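Long-range contact in WbbM protein (Klebsiella pneumoniae, PDB 6U4B), which is a trimeric, bifunctional glycosyltransferase that polymerises O-antigen, with a magnesium-binding family 8 glycosyltransferase module in the same chain: residues Tyr387-Leu395 against Ala474-Val485. Numbering follows the deposited sequence.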
loop_
_atom_site.group_PDB
_atom_site.type_symbol
_atom_site.label_atom_id
_atom_site.label_comp_id
_atom_site.label_asym_id
_atom_site.label_seq_id
_atom_site.Cartn_x
_atom_site.Cartn_y
_atom_site.Cartn_z
ATOM N N TYR A 387 27.410 22.328 8.669
ATOM C CA TYR A 387 28.291 22.687 7.564
ATOM C C TYR A 387 28.664 21.486 6.700
ATOM O O TYR A 387 29.691 21.517 6.016
ATOM C CB TYR A 387 29.547 23.374 8.103
ATOM C CG TYR A 387 29.252 24.675 8.813
ATOM C CD1 TYR A 387 29.041 24.712 10.186
ATOM C CD2 TYR A 387 29.170 25.866 8.104
ATOM C CE1 TYR A 387 28.764 25.902 10.832
ATOM C CE2 TYR A 387 28.891 27.054 8.740
ATOM C CZ TYR A 387 28.690 27.071 10.101
ATOM O OH TYR A 387 28.416 28.264 10.728
ATOM N N ALA A 388 27.833 20.440 6.706
ATOM C CA ALA A 388 28.172 19.200 6.011
ATOM C C ALA A 388 28.422 19.429 4.526
ATOM O O ALA A 388 29.311 18.802 3.937
ATOM C CB ALA A 388 27.056 18.172 6.210
ATOM N N ARG A 389 27.648 20.323 3.901
ATOM C CA ARG A 389 27.786 20.560 2.467
ATOM C C ARG A 389 29.197 21.005 2.093
ATOM O O ARG A 389 29.681 20.677 1.003
ATOM C CB ARG A 389 26.765 21.602 2.007
ATOM C CG ARG A 389 25.339 21.073 1.876
ATOM C CD ARG A 389 24.401 22.170 1.399
ATOM N NE ARG A 389 24.141 23.156 2.440
ATOM C CZ ARG A 389 22.929 23.515 2.851
ATOM N NH1 ARG A 389 21.848 22.983 2.293
ATOM N NH2 ARG A 389 22.796 24.422 3.810
ATOM N N LEU A 390 29.870 21.745 2.978
ATOM C CA LEU A 390 31.217 22.223 2.682
ATOM C C LEU A 390 32.216 21.087 2.516
ATOM O O LEU A 390 33.239 21.270 1.849
ATOM C CB LEU A 390 31.702 23.160 3.789
ATOM C CG LEU A 390 30.846 24.385 4.097
ATOM C CD1 LEU A 390 31.514 25.234 5.168
ATOM C CD2 LEU A 390 30.602 25.198 2.837
ATOM N N PHE A 391 31.948 19.924 3.101
ATOM C CA PHE A 391 32.888 18.812 3.079
ATOM C C PHE A 391 32.634 17.840 1.938
ATOM O O PHE A 391 33.345 16.834 1.832
ATOM C CB PHE A 391 32.848 18.075 4.421
ATOM C CG PHE A 391 33.267 18.929 5.583
ATOM C CD1 PHE A 391 32.329 19.661 6.293
ATOM C CD2 PHE A 391 34.600 19.020 5.948
ATOM C CE1 PHE A 391 32.714 20.458 7.354
ATOM C CE2 PHE A 391 34.994 19.818 7.011
ATOM C CZ PHE A 391 34.048 20.538 7.715
ATOM N N ILE A 392 31.643 18.123 1.084
ATOM C CA ILE A 392 31.360 17.226 -0.041
ATOM C C ILE A 392 32.546 17.085 -0.986
ATOM O O ILE A 392 32.864 15.946 -1.365
ATOM C CB ILE A 392 30.070 17.664 -0.750
ATOM C CG1 ILE A 392 28.859 17.267 0.097
ATOM C CG2 ILE A 392 29.985 17.053 -2.143
ATOM C CD1 ILE A 392 27.564 17.942 -0.310
ATOM N N PRO A 393 33.245 18.145 -1.398
ATOM C CA PRO A 393 34.400 17.943 -2.294
ATOM C C PRO A 393 35.527 17.124 -1.684
ATOM O O PRO A 393 36.360 16.597 -2.433
ATOM C CB PRO A 393 34.860 19.375 -2.612
ATOM C CG PRO A 393 34.293 20.213 -1.524
ATOM C CD PRO A 393 32.986 19.580 -1.181
ATOM N N GLN A 394 35.588 16.988 -0.358
ATOM C CA GLN A 394 36.647 16.193 0.256
ATOM C C GLN A 394 36.247 14.728 0.410
ATOM O O GLN A 394 36.974 13.834 -0.034
ATOM C CB GLN A 394 37.034 16.783 1.615
ATOM C CG GLN A 394 38.264 16.137 2.254
ATOM C CD GLN A 394 39.563 16.491 1.541
ATOM O OE1 GLN A 394 39.576 17.280 0.595
ATOM N NE2 GLN A 394 40.665 15.907 1.999
ATOM N N LEU A 395 35.094 14.466 1.030
ATOM C CA LEU A 395 34.665 13.087 1.240
ATOM C C LEU A 395 34.379 12.386 -0.083
ATOM O O LEU A 395 34.674 11.194 -0.240
ATOM C CB LEU A 395 33.431 13.055 2.140
ATOM C CG LEU A 395 32.911 11.667 2.517
ATOM C CD1 LEU A 395 33.945 10.924 3.356
ATOM C CD2 LEU A 395 31.579 11.761 3.248
ATOM N N ALA A 474 20.783 26.631 -1.551
ATOM C CA ALA A 474 21.623 25.468 -1.285
ATOM C C ALA A 474 20.830 24.188 -1.039
ATOM O O ALA A 474 21.425 23.172 -0.663
ATOM C CB ALA A 474 22.535 25.740 -0.084
ATOM N N GLY A 475 19.511 24.211 -1.243
ATOM C CA GLY A 475 18.697 23.033 -0.994
ATOM C C GLY A 475 18.886 21.923 -2.006
ATOM O O GLY A 475 18.504 20.781 -1.735
ATOM N N ILE A 476 19.449 22.235 -3.171
ATOM C CA ILE A 476 19.804 21.217 -4.154
ATOM C C ILE A 476 20.981 21.743 -4.968
ATOM O O ILE A 476 20.925 22.840 -5.534
ATOM C CB ILE A 476 18.593 20.826 -5.029
ATOM C CG1 ILE A 476 18.897 19.583 -5.869
ATOM C CG2 ILE A 476 18.112 21.980 -5.909
ATOM C CD1 ILE A 476 17.648 18.956 -6.485
ATOM N N ILE A 477 22.080 20.992 -4.983
ATOM C CA ILE A 477 23.325 21.441 -5.596
ATOM C C ILE A 477 23.958 20.277 -6.342
ATOM O O ILE A 477 24.150 19.200 -5.770
ATOM C CB ILE A 477 24.322 21.988 -4.553
ATOM C CG1 ILE A 477 23.684 23.069 -3.680
ATOM C CG2 ILE A 477 25.556 22.535 -5.247
ATOM C CD1 ILE A 477 24.559 23.510 -2.524
ATOM N N VAL A 478 24.303 20.497 -7.606
ATOM C CA VAL A 478 25.133 19.559 -8.351
ATOM C C VAL A 478 26.581 19.997 -8.174
ATOM O O VAL A 478 26.997 21.032 -8.701
ATOM C CB VAL A 478 24.749 19.503 -9.832
ATOM C CG1 VAL A 478 25.598 18.460 -10.548
ATOM C CG2 VAL A 478 23.267 19.191 -9.984
ATOM N N PHE A 479 27.348 19.215 -7.425
ATOM C CA PHE A 479 28.752 19.517 -7.205
ATOM C C PHE A 479 29.583 19.022 -8.381
ATOM O O PHE A 479 29.506 17.847 -8.755
ATOM C CB PHE A 479 29.245 18.874 -5.908
ATOM C CG PHE A 479 28.824 19.607 -4.666
ATOM C CD1 PHE A 479 27.528 19.508 -4.189
ATOM C CD2 PHE A 479 29.731 20.384 -3.968
ATOM C CE1 PHE A 479 27.144 20.180 -3.044
ATOM C CE2 PHE A 479 29.353 21.056 -2.823
ATOM C CZ PHE A 479 28.060 20.955 -2.359
ATOM N N ASN A 480 30.369 19.923 -8.971
ATOM C CA ASN A 480 31.386 19.537 -9.948
ATOM C C ASN A 480 32.648 19.185 -9.165
ATOM O O ASN A 480 33.603 19.961 -9.074
ATOM C CB ASN A 480 31.627 20.654 -10.956
ATOM C CG ASN A 480 32.538 20.229 -12.094
ATOM O OD1 ASN A 480 33.190 19.185 -12.032
ATOM N ND2 ASN A 480 32.593 21.042 -13.141
ATOM N N VAL A 481 32.634 17.983 -8.583
ATOM C CA VAL A 481 33.707 17.577 -7.679
ATOM C C VAL A 481 35.043 17.544 -8.407
ATOM O O VAL A 481 36.065 17.995 -7.874
ATOM C CB VAL A 481 33.378 16.218 -7.035
ATOM C CG1 VAL A 481 34.516 15.769 -6.132
ATOM C CG2 VAL A 481 32.078 16.303 -6.251
ATOM N N LYS A 482 35.059 17.017 -9.636
ATOM C CA LYS A 482 36.310 16.923 -10.385
ATOM C C LYS A 482 36.965 18.290 -10.549
ATOM O O LYS A 482 38.189 18.418 -10.421
ATOM C CB LYS A 482 36.066 16.280 -11.751
ATOM C CG LYS A 482 37.262 16.386 -12.689
ATOM C CD LYS A 482 37.573 15.068 -13.379
ATOM C CE LYS A 482 36.508 14.701 -14.396
ATOM N NZ LYS A 482 36.885 13.475 -15.155
ATOM N N GLN A 483 36.168 19.323 -10.824
ATOM C CA GLN A 483 36.727 20.666 -10.933
ATOM C C GLN A 483 37.173 21.187 -9.572
ATOM O O GLN A 483 38.206 21.857 -9.469
ATOM C CB GLN A 483 35.707 21.613 -11.564
ATOM C CG GLN A 483 36.292 22.938 -12.018
ATOM C CD GLN A 483 37.286 22.776 -13.153
ATOM O OE1 GLN A 483 37.183 21.851 -13.958
ATOM N NE2 GLN A 483 38.261 23.676 -13.217
ATOM N N MET A 484 36.408 20.887 -8.517
ATOM C CA MET A 484 36.799 21.317 -7.178
ATOM C C MET A 484 38.097 20.660 -6.732
ATOM O O MET A 484 38.878 21.271 -5.993
ATOM C CB MET A 484 35.683 21.013 -6.178
ATOM C CG MET A 484 34.435 21.843 -6.375
ATOM S SD MET A 484 33.211 21.563 -5.084
ATOM C CE MET A 484 31.926 22.688 -5.612
ATOM N N VAL A 485 38.344 19.420 -7.160
ATOM C CA VAL A 485 39.598 18.757 -6.820
ATOM C C VAL A 485 40.767 19.447 -7.511
ATOM O O VAL A 485 41.822 19.667 -6.903
ATOM C CB VAL A 485 39.522 17.262 -7.179
ATOM C CG1 VAL A 485 40.903 16.623 -7.092
ATOM C CG2 VAL A 485 38.545 16.550 -6.259
#
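A chi1 of -75° at I392 turns CG1 away from its carbonyl carbon and leaves CG2 on the far side of CB from the backbone N; with CG of F479 anti to its own carbonyl carbon (chi1 -77°), that CG2 methyl is set over a phenyl face. CG2 sits 3.8 Å from the centroid of the F479 ring and 14° off the ring normal, which identifies a CH-pi contact. CD1 of the longer branch lies 3.6 Å from CE1 of F479; the two side chains cross at about a right angle.

P393 extends the apolar contact: its CB is 3.7 Å from SD of M484, whose chain runs extended beyond CG and puts the sulfur in plane at the edge of the F479 ring.

Both segments belong to the family 8 glycosyltransferase region, where strand 477-479 pairs antiparallel with 402-405 and 428-432. The arrangement is consistent with the GT-A fold of family 8 enzymes, and D406 and D408, both magnesium ligands here, fit its DXD motif. Through the I392-F479 and P393-M484 pairs, helix 392-395 packs against one strand of the central sheet and the helix that follows it; V402 and F404 also touch I392.

Nearer the metal, the R389 chain bends at chi3, and its CD lies 4.1 Å from CD1 of I477. CB of A474 stands 3.6 Å above the R389 guanidinium plane, over its centre, while NH1 of R389 comes within 3.0 Å of A474 O. R389 also forms salt bridges through NE to D506 and through NH1 to D406. It is thus a second-shell residue, and its charge probably helps orient D406 beside the ion that D408 and H560 also bind.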